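PDB 5NNP: N-terminal acetyltransferase-like protein from Chaetomium thermophilum, which probably serves as the helical-repeat auxiliary subunit of an N-terminal acetyltransferase A complex, scaffolding its partner chains rather than carrying out the transfer itself. Local coordinates for residues Trp488-Asp493 with Leu507-Thr512; Thr512-Phe517 with Pro554-Ala559. All coordinates share one frame; numbering follows the deposited sequence.

Interaction 1 (Trp488-Asp493 with Leu507-Thr512); sequences WFLTED and LKRYHT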
loop_
_atom_site.group_PDB
_atom_site.type_symbol
_atom_site.label_atom_id
_atom_site.label_comp_id
_atom_site.label_asym_id
_atom_site.label_seq_id
_atom_site.Cartn_x
_atom_site.Cartn_y
_atom_site.Cartn_z
ATOM N N TRP A 488 -5.265 8.261 -8.627
ATOM C CA TRP A 488 -5.456 8.016 -10.053
ATOM C C TRP A 488 -6.053 9.268 -10.691
ATOM O O TRP A 488 -5.552 9.753 -11.718
ATOM C CB TRP A 488 -6.328 6.774 -10.323
ATOM C CG TRP A 488 -7.829 6.978 -10.281
ATOM C CD1 TRP A 488 -8.672 6.663 -9.249
ATOM C CD2 TRP A 488 -8.663 7.529 -11.321
ATOM N NE1 TRP A 488 -9.967 6.993 -9.577
ATOM C CE2 TRP A 488 -9.990 7.522 -10.837
ATOM C CE3 TRP A 488 -8.414 8.038 -12.602
ATOM C CZ2 TRP A 488 -11.060 7.990 -11.596
ATOM C CZ3 TRP A 488 -9.486 8.505 -13.354
ATOM C CH2 TRP A 488 -10.788 8.477 -12.848
ATOM N N PHE A 489 -7.078 9.832 -10.065
ATOM C CA PHE A 489 -7.729 10.968 -10.687
ATOM C C PHE A 489 -6.810 12.181 -10.677
ATOM O O PHE A 489 -6.704 12.884 -11.674
ATOM C CB PHE A 489 -9.051 11.324 -10.011
ATOM C CG PHE A 489 -9.697 12.529 -10.615
ATOM C CD1 PHE A 489 -10.411 12.423 -11.799
ATOM C CD2 PHE A 489 -9.556 13.776 -10.038
ATOM C CE1 PHE A 489 -10.992 13.517 -12.371
ATOM C CE2 PHE A 489 -10.142 14.890 -10.625
ATOM C CZ PHE A 489 -10.859 14.752 -11.792
ATOM N N LEU A 490 -6.156 12.425 -9.541
ATOM C CA LEU A 490 -5.244 13.560 -9.418
ATOM C C LEU A 490 -4.145 13.489 -10.480
ATOM O O LEU A 490 -3.834 14.495 -11.121
ATOM C CB LEU A 490 -4.633 13.622 -8.019
ATOM C CG LEU A 490 -5.553 14.005 -6.849
ATOM C CD1 LEU A 490 -4.810 13.925 -5.519
ATOM C CD2 LEU A 490 -6.140 15.379 -7.028
ATOM N N THR A 491 -3.582 12.302 -10.689
ATOM C CA THR A 491 -2.519 12.146 -11.683
ATOM C C THR A 491 -3.050 12.385 -13.097
ATOM O O THR A 491 -2.468 13.158 -13.862
ATOM C CB THR A 491 -1.869 10.755 -11.618
ATOM O OG1 THR A 491 -1.473 10.470 -10.274
ATOM C CG2 THR A 491 -0.643 10.703 -12.504
ATOM N N GLU A 492 -4.154 11.719 -13.434
ATOM C CA GLU A 492 -4.793 11.884 -14.738
ATOM C C GLU A 492 -5.186 13.334 -15.006
ATOM O O GLU A 492 -4.974 13.863 -16.093
ATOM C CB GLU A 492 -6.029 10.989 -14.829
ATOM C CG GLU A 492 -5.711 9.525 -15.055
ATOM C CD GLU A 492 -5.105 9.273 -16.415
ATOM O OE1 GLU A 492 -4.463 8.230 -16.596
ATOM O OE2 GLU A 492 -5.282 10.116 -17.323
ATOM N N ASP A 493 -5.767 13.977 -14.002
ATOM C CA ASP A 493 -6.160 15.374 -14.115
ATOM C C ASP A 493 -4.951 16.256 -14.417
ATOM O O ASP A 493 -5.039 17.192 -15.208
ATOM C CB ASP A 493 -6.846 15.842 -12.835
ATOM C CG ASP A 493 -7.548 17.177 -13.000
ATOM O OD1 ASP A 493 -8.188 17.399 -14.050
ATOM O OD2 ASP A 493 -7.470 18.008 -12.071
ATOM N N LEU A 507 1.212 21.194 -12.101
ATOM C CA LEU A 507 2.148 21.091 -10.980
ATOM C C LEU A 507 1.398 20.921 -9.654
ATOM O O LEU A 507 1.800 20.128 -8.788
ATOM C CB LEU A 507 3.068 22.316 -10.917
ATOM C CG LEU A 507 4.204 22.454 -11.939
ATOM C CD1 LEU A 507 4.856 23.798 -11.797
ATOM C CD2 LEU A 507 5.242 21.365 -11.783
ATOM N N LYS A 508 0.303 21.665 -9.511
ATOM C CA LYS A 508 -0.488 21.622 -8.291
ATOM C C LYS A 508 -0.937 20.190 -8.010
ATOM O O LYS A 508 -0.832 19.708 -6.880
ATOM C CB LYS A 508 -1.689 22.558 -8.391
ATOM C CG LYS A 508 -2.534 22.631 -7.130
ATOM C CD LYS A 508 -1.706 23.098 -5.950
ATOM C CE LYS A 508 -2.575 23.408 -4.739
ATOM N NZ LYS A 508 -1.804 24.087 -3.655
ATOM N N ARG A 509 -1.409 19.506 -9.049
ATOM C CA ARG A 509 -1.837 18.108 -8.920
ATOM C C ARG A 509 -0.690 17.188 -8.513
ATOM O O ARG A 509 -0.822 16.411 -7.560
ATOM C CB ARG A 509 -2.449 17.610 -10.228
ATOM C CG ARG A 509 -3.645 18.418 -10.681
ATOM C CD ARG A 509 -4.821 18.205 -9.731
ATOM N NE ARG A 509 -5.974 18.975 -10.173
ATOM C CZ ARG A 509 -6.240 20.218 -9.784
ATOM N NH1 ARG A 509 -5.442 20.832 -8.932
ATOM N NH2 ARG A 509 -7.308 20.849 -10.253
ATOM N N TYR A 510 0.423 17.262 -9.247
ATOM C CA TYR A 510 1.596 16.445 -8.933
ATOM C C TYR A 510 2.063 16.705 -7.489
ATOM O O TYR A 510 2.375 15.766 -6.740
ATOM C CB TYR A 510 2.736 16.708 -9.928
ATOM C CG TYR A 510 2.340 16.493 -11.379
ATOM C CD1 TYR A 510 1.409 15.518 -11.723
ATOM C CD2 TYR A 510 2.877 17.278 -12.401
ATOM C CE1 TYR A 510 1.032 15.314 -13.034
ATOM C CE2 TYR A 510 2.503 17.082 -13.722
ATOM C CZ TYR A 510 1.579 16.096 -14.035
ATOM O OH TYR A 510 1.191 15.890 -15.349
ATOM N N HIS A 511 2.080 17.973 -7.086
ATOM C CA HIS A 511 2.415 18.295 -5.706
ATOM C C HIS A 511 1.425 17.675 -4.713
ATOM O O HIS A 511 1.813 17.253 -3.624
ATOM C CB HIS A 511 2.492 19.806 -5.509
ATOM C CG HIS A 511 3.820 20.382 -5.879
ATOM N ND1 HIS A 511 4.733 20.808 -4.941
ATOM C CD2 HIS A 511 4.398 20.578 -7.087
ATOM C CE1 HIS A 511 5.813 21.253 -5.554
ATOM N NE2 HIS A 511 5.636 21.122 -6.857
ATOM N N THR A 512 0.153 17.605 -5.086
ATOM C CA THR A 512 -0.837 17.015 -4.196
ATOM C C THR A 512 -0.600 15.516 -3.971
ATOM O O THR A 512 -0.725 15.029 -2.848
ATOM C CB THR A 512 -2.256 17.264 -4.729
ATOM O OG1 THR A 512 -2.518 18.664 -4.658
ATOM C CG2 THR A 512 -3.308 16.532 -3.910
HETATM O O HOH W 1 -9.532 20.306 -12.351
#

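Interaction 2 (Thr512-Phe517 with Pro554-Ala559); sequences TVFSIF and PFYFRA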
loop_
_atom_site.group_PDB
_atom_site.type_symbol
_atom_site.label_atom_id
_atom_site.label_comp_id
_atom_site.label_asym_id
_atom_site.label_seq_id
_atom_site.Cartn_x
_atom_site.Cartn_y
_atom_site.Cartn_z
ATOM N N THR A 512 0.153 17.605 -5.086
ATOM C CA THR A 512 -0.837 17.015 -4.196
ATOM C C THR A 512 -0.600 15.516 -3.971
ATOM O O THR A 512 -0.725 15.029 -2.848
ATOM C CB THR A 512 -2.256 17.264 -4.729
ATOM O OG1 THR A 512 -2.518 18.664 -4.658
ATOM C CG2 THR A 512 -3.308 16.532 -3.910
ATOM N N VAL A 513 -0.257 14.791 -5.031
ATOM C CA VAL A 513 0.108 13.383 -4.907
ATOM C C VAL A 513 1.368 13.198 -4.036
ATOM O O VAL A 513 1.491 12.241 -3.282
ATOM C CB VAL A 513 0.338 12.768 -6.291
ATOM C CG1 VAL A 513 0.987 11.405 -6.193
ATOM C CG2 VAL A 513 -0.975 12.704 -7.050
ATOM N N PHE A 514 2.303 14.124 -4.149
ATOM C CA PHE A 514 3.499 14.103 -3.327
ATOM C C PHE A 514 3.123 14.229 -1.832
ATOM O O PHE A 514 3.647 13.503 -0.985
ATOM C CB PHE A 514 4.438 15.231 -3.779
ATOM C CG PHE A 514 5.750 15.261 -3.070
ATOM C CD1 PHE A 514 5.886 15.942 -1.860
ATOM C CD2 PHE A 514 6.864 14.628 -3.617
ATOM C CE1 PHE A 514 7.110 15.989 -1.200
ATOM C CE2 PHE A 514 8.103 14.663 -2.958
ATOM C CZ PHE A 514 8.224 15.338 -1.747
ATOM N N SER A 515 2.194 15.133 -1.527
ATOM C CA SER A 515 1.728 15.356 -0.164
ATOM C C SER A 515 0.945 14.186 0.416
ATOM O O SER A 515 1.021 13.910 1.623
ATOM C CB SER A 515 0.866 16.593 -0.110
ATOM O OG SER A 515 1.691 17.739 -0.103
ATOM N N ILE A 516 0.181 13.515 -0.440
ATOM C CA ILE A 516 -0.511 12.308 -0.031
ATOM C C ILE A 516 0.506 11.285 0.447
ATOM O O ILE A 516 0.256 10.578 1.428
ATOM C CB ILE A 516 -1.369 11.723 -1.170
ATOM C CG1 ILE A 516 -2.578 12.622 -1.415
ATOM C CG2 ILE A 516 -1.844 10.337 -0.836
ATOM C CD1 ILE A 516 -3.331 12.280 -2.690
ATOM N N PHE A 517 1.665 11.223 -0.210
ATOM C CA PHE A 517 2.672 10.253 0.216
ATOM C C PHE A 517 3.316 10.697 1.525
ATOM O O PHE A 517 3.655 9.864 2.356
ATOM C CB PHE A 517 3.713 9.994 -0.877
ATOM C CG PHE A 517 3.363 8.813 -1.749
ATOM C CD1 PHE A 517 3.813 7.542 -1.438
ATOM C CD2 PHE A 517 2.518 8.960 -2.840
ATOM C CE1 PHE A 517 3.465 6.444 -2.225
ATOM C CE2 PHE A 517 2.155 7.850 -3.626
ATOM C CZ PHE A 517 2.637 6.601 -3.317
ATOM N N PRO A 554 4.454 2.431 -7.667
ATOM C CA PRO A 554 4.258 3.164 -8.920
ATOM C C PRO A 554 3.297 4.348 -8.757
ATOM O O PRO A 554 3.391 5.313 -9.522
ATOM C CB PRO A 554 3.684 2.105 -9.861
ATOM C CG PRO A 554 4.138 0.851 -9.355
ATOM C CD PRO A 554 4.133 1.010 -7.835
ATOM N N PHE A 555 2.429 4.298 -7.749
ATOM C CA PHE A 555 1.532 5.415 -7.442
ATOM C C PHE A 555 2.288 6.706 -7.133
ATOM O O PHE A 555 1.815 7.797 -7.478
ATOM C CB PHE A 555 0.607 5.061 -6.276
ATOM C CG PHE A 555 -0.704 4.483 -6.710
ATOM C CD1 PHE A 555 -0.857 3.981 -7.980
ATOM C CD2 PHE A 555 -1.796 4.480 -5.856
ATOM C CE1 PHE A 555 -2.072 3.470 -8.394
ATOM C CE2 PHE A 555 -3.018 3.972 -6.261
ATOM C CZ PHE A 555 -3.158 3.473 -7.532
ATOM N N TYR A 556 3.452 6.585 -6.485
ATOM C CA TYR A 556 4.343 7.731 -6.311
ATOM C C TYR A 556 5.098 8.040 -7.606
ATOM O O TYR A 556 5.173 9.188 -8.042
ATOM C CB TYR A 556 5.369 7.502 -5.183
ATOM C CG TYR A 556 6.410 8.608 -5.150
ATOM C CD1 TYR A 556 6.188 9.764 -4.421
ATOM C CD2 TYR A 556 7.592 8.518 -5.893
ATOM C CE1 TYR A 556 7.117 10.792 -4.407
ATOM C CE2 TYR A 556 8.525 9.535 -5.890
ATOM C CZ TYR A 556 8.287 10.674 -5.146
ATOM O OH TYR A 556 9.209 11.702 -5.138
ATOM N N PHE A 557 5.675 7.004 -8.200
ATOM C CA PHE A 557 6.615 7.177 -9.292
ATOM C C PHE A 557 6.020 7.927 -10.487
ATOM O O PHE A 557 6.649 8.822 -11.030
ATOM C CB PHE A 557 7.144 5.815 -9.745
ATOM C CG PHE A 557 8.198 5.908 -10.808
ATOM C CD1 PHE A 557 9.540 5.988 -10.459
ATOM C CD2 PHE A 557 7.848 5.946 -12.155
ATOM C CE1 PHE A 557 10.524 6.088 -11.427
ATOM C CE2 PHE A 557 8.822 6.052 -13.130
ATOM C CZ PHE A 557 10.169 6.122 -12.765
ATOM N N ARG A 558 4.801 7.574 -10.879
ATOM C CA ARG A 558 4.183 8.176 -12.062
ATOM C C ARG A 558 4.040 9.701 -11.941
ATOM O O ARG A 558 4.570 10.456 -12.759
ATOM C CB ARG A 558 2.822 7.537 -12.332
ATOM C CG ARG A 558 2.195 7.992 -13.638
ATOM C CD ARG A 558 0.948 7.203 -13.976
ATOM N NE ARG A 558 0.156 7.877 -14.996
ATOM C CZ ARG A 558 -1.101 7.566 -15.302
ATOM N NH1 ARG A 558 -1.720 6.587 -14.660
ATOM N NH2 ARG A 558 -1.741 8.247 -16.240
ATOM N N ALA A 559 3.327 10.146 -10.911
ATOM C CA ALA A 559 3.153 11.570 -10.681
ATOM C C ALA A 559 4.496 12.253 -10.508
ATOM O O ALA A 559 4.664 13.388 -10.941
ATOM C CB ALA A 559 2.277 11.819 -9.460
#

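Interaction 1 (Trp488-Asp493 with Leu507-Thr512)
L490 and R509 mark the closest backbone approach between 488-493 and 507-512, their CA atoms 5.7 Å apart; the two helical segments run nearly antiparallel, axes 8.5 Å apart at closest and N-to-C directions 153° apart. At one end D493 takes hold of R509 in a salt bridge: NE of R509 donates to OD2 of D493 over 2.6 Å, nearly straight at 168°, while NH2 adds only a weak second bond to the same oxygen. OD2 is met on its anti side, and carboxylate and guanidinium lie almost coplanar. A bend at chi2 (-68°) turns the arginine chain so that its NE edge faces D493. A water accepts from NH2 of R509 and donates to OD2 of D493, closing a small polar ring, while N458 holds OD1 and so fixes the carboxylate from its other oxygen. At the other end the contact is apolar, CD1 of L490 meeting CG2 of T512 at 3.4 Å. Between the two ends, the carbonyl O of L490 sits 3.5 Å from CB of R509. Antiparallel neighbours joined by a short turn are the basic unit of TPR-like helical repeats. Helix 476-483 packs on L490, R509 and T512, while helix 554-572 meets T491 and Y510 through D562.

Interaction 2 (Thr512-Phe517 with Pro554-Ala559)
F517 lies against Y556 where the helical segments 512-517 and 554-559 pass nearly antiparallel, 151° between their N-to-C directions and 9.6 Å between axes at closest. CB of Y556 sits over one face of the F517 ring, 3.6 Å from its centroid in a CH-pi contact and displaced toward the rim. Beyond that CB, the phenol ring turns its edge to the same phenylalanine, a T-shaped pair with centroids 5.5 Å apart and planes at 81°. With CG anti to the backbone N (chi1 172°), the phenol runs on beside F514, the two side chains pointing the same way; CE1 of Y556 is 3.9 Å from CD2 of F514. The hydroxyl reaches the edge of the F514 ring and is hydrogen-bonded to the carbonyl of F661. Such interlocking of large side chains between near-antiparallel helices is in keeping with the TPR-like alpha-solenoid of the NatA auxiliary-subunit family. Farther along, small groups meet: CG1 of V513 touches CB of A559 at 3.5 Å. CB of F555 approaches the F517 ring in its plane, 3.9 Å from CZ, and the F555 ring meets a polar side chain of another protein's chain edge-to-face.

Overall arrangement
Helix 503-523 is common to both contacts: interaction 1 joins it to helix 487-499, interaction 2 to helix 554-572, and T512 belongs to both. Their centres lie 8 Å apart, and they touch directly. L490 links the two apolar patches, its CD1 3.6 Å from CD1 of I516 and its CB 3.9 Å from CG2 of V513. A salt bridge joins helices 487-499 and 554-572 themselves, OE1 of E492 lying 2.7 Å from NH2 of R558, which also pairs with E495. Each of the three helices thus touches the other two. W488 and F555 each meet a chain of another protein, so helices 487-499 and 554-572 both take part in contacts between chains.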